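Local atomic coordinates of PUA domain-containing protein (Archaeoglobus fulgidus DSM 4304, PDB entry 2Q07), a protein that probably binds RNA and takes part in making archaeosine in tRNA, this chain being its C-terminal part with a PUA domain. Residues 130-133 with 138-141. Numbering follows the deposited sequence.
Sequences RVED and EVVY
Glu132, on helix 123-132, lies against strand 138-141, its CA 6.1 Å from the CA of Val139, and no backbone hydrogen bond joins the two segments. Glu132 has CG anti to the backbone N (chi1 -179°) and an extended chain beyond it, a reach that lays its methylenes over Val139 and carries the carboxylate on to Tyr141. Glu132 CG sits 3.5 Å from Val139 CG2; the beta-branched valine suits a strand, and its methyl offers the aliphatic part of the glutamate an apolar surface. Helix and strand complete a beta-alpha-beta unit begun by strand 115-118, in the part of the chain assigned to the DUF5591 family. Val139 points its CB at the helix, while Tyr141 brings only its ring end over to it; Val128 touches both. Tyrosine suits its place because the long ring carries a hydroxyl across: Tyr141 OH donates to Glu132 OE2 at 2.7 Å, from above the carboxylate plane, while OE2 lies at the ring edge. Water 1 donates to Glu132 OE1 (2.6 Å) and to Val139 O (2.8 Å), so the glutamate's two oxygens accept separate donors while its methylenes pack on valine. Shortening Glu132 to an alanine is likely to leave the tyrosine hydroxyl without this acceptor, the water without one of these two anchors, and Val139 CG2 less covered. Arg125 of the same helix makes a cation-pi contact with the Tyr141 ring.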
loop_
_atom_site.group_PDB
_atom_site.type_symbol
_atom_site.label_atom_id
_atom_site.label_comp_id
_atom_site.label_asym_id
_atom_site.label_seq_id
_atom_site.Cartn_x
_atom_site.Cartn_y
_atom_site.Cartn_z
ATOM N N ARG A 130 21.661 -9.400 -8.207
ATOM C CA ARG A 130 20.967 -10.281 -9.137
ATOM C C ARG A 130 20.146 -9.481 -10.140
ATOM O O ARG A 130 20.115 -9.800 -11.325
ATOM C CB ARG A 130 20.018 -11.222 -8.389
ATOM C CG ARG A 130 20.678 -12.337 -7.605
ATOM C CD ARG A 130 21.367 -13.352 -8.521
ATOM N NE ARG A 130 21.541 -14.643 -7.853
ATOM C CZ ARG A 130 20.566 -15.530 -7.678
ATOM N NH1 ARG A 130 19.346 -15.275 -8.129
ATOM N NH2 ARG A 130 20.803 -16.672 -7.044
ATOM N N VAL A 131 19.474 -8.443 -9.653
ATOM C CA VAL A 131 18.623 -7.598 -10.490
ATOM C C VAL A 131 19.402 -6.641 -11.393
ATOM O O VAL A 131 19.020 -6.408 -12.545
ATOM C CB VAL A 131 17.663 -6.750 -9.630
ATOM C CG1 VAL A 131 16.762 -5.927 -10.528
ATOM C CG2 VAL A 131 16.838 -7.646 -8.710
ATOM N N GLU A 132 20.482 -6.079 -10.863
ATOM C CA GLU A 132 21.298 -5.142 -11.614
ATOM C C GLU A 132 21.607 -5.649 -13.015
ATOM O O GLU A 132 21.496 -4.903 -13.977
ATOM C CB GLU A 132 22.610 -4.866 -10.880
ATOM C CG GLU A 132 23.508 -3.873 -11.604
ATOM C CD GLU A 132 24.878 -3.717 -10.954
ATOM O OE1 GLU A 132 25.683 -2.913 -11.473
ATOM O OE2 GLU A 132 25.153 -4.393 -9.936
ATOM N N ASP A 133 21.983 -6.921 -13.124
ATOM C CA ASP A 133 22.333 -7.513 -14.413
ATOM C C ASP A 133 21.157 -7.712 -15.373
ATOM O O ASP A 133 21.360 -8.040 -16.543
ATOM C CB ASP A 133 23.017 -8.876 -14.218
ATOM C CG ASP A 133 24.257 -8.804 -13.336
ATOM O OD1 ASP A 133 25.054 -7.850 -13.477
ATOM O OD2 ASP A 133 24.441 -9.723 -12.509
ATOM N N GLU A 138 20.566 2.279 -14.206
ATOM C CA GLU A 138 21.920 2.317 -13.662
ATOM C C GLU A 138 21.728 1.909 -12.206
ATOM O O GLU A 138 20.766 2.332 -11.566
ATOM C CB GLU A 138 22.491 3.736 -13.688
ATOM C CG GLU A 138 21.900 4.611 -14.779
ATOM C CD GLU A 138 22.544 5.987 -14.836
ATOM O OE1 GLU A 138 22.572 6.686 -13.792
ATOM O OE2 GLU A 138 23.024 6.359 -15.929
ATOM N N VAL A 139 22.628 1.091 -11.686
ATOM C CA VAL A 139 22.529 0.672 -10.301
ATOM C C VAL A 139 23.801 1.083 -9.581
ATOM O O VAL A 139 24.901 0.692 -9.973
ATOM C CB VAL A 139 22.339 -0.857 -10.185
ATOM C CG1 VAL A 139 22.045 -1.240 -8.733
ATOM C CG2 VAL A 139 21.203 -1.309 -11.082
ATOM N N VAL A 140 23.638 1.892 -8.540
ATOM C CA VAL A 140 24.756 2.375 -7.743
ATOM C C VAL A 140 24.614 1.906 -6.298
ATOM O O VAL A 140 23.509 1.859 -5.764
ATOM C CB VAL A 140 24.809 3.920 -7.761
ATOM C CG1 VAL A 140 25.046 4.416 -9.191
ATOM C CG2 VAL A 140 23.498 4.486 -7.223
ATOM N N TYR A 141 25.733 1.558 -5.669
ATOM C CA TYR A 141 25.718 1.106 -4.281
ATOM C C TYR A 141 26.326 2.196 -3.401
ATOM O O TYR A 141 27.433 2.662 -3.653
ATOM C CB TYR A 141 26.488 -0.207 -4.151
ATOM C CG TYR A 141 25.916 -1.304 -5.018
ATOM C CD1 TYR A 141 26.202 -1.355 -6.382
ATOM C CD2 TYR A 141 25.023 -2.242 -4.494
ATOM C CE1 TYR A 141 25.615 -2.299 -7.206
ATOM C CE2 TYR A 141 24.425 -3.195 -5.314
ATOM C CZ TYR A 141 24.723 -3.218 -6.667
ATOM O OH TYR A 141 24.119 -4.139 -7.489
HETATM O O HOH W 1 27.074 -1.055 -10.208
#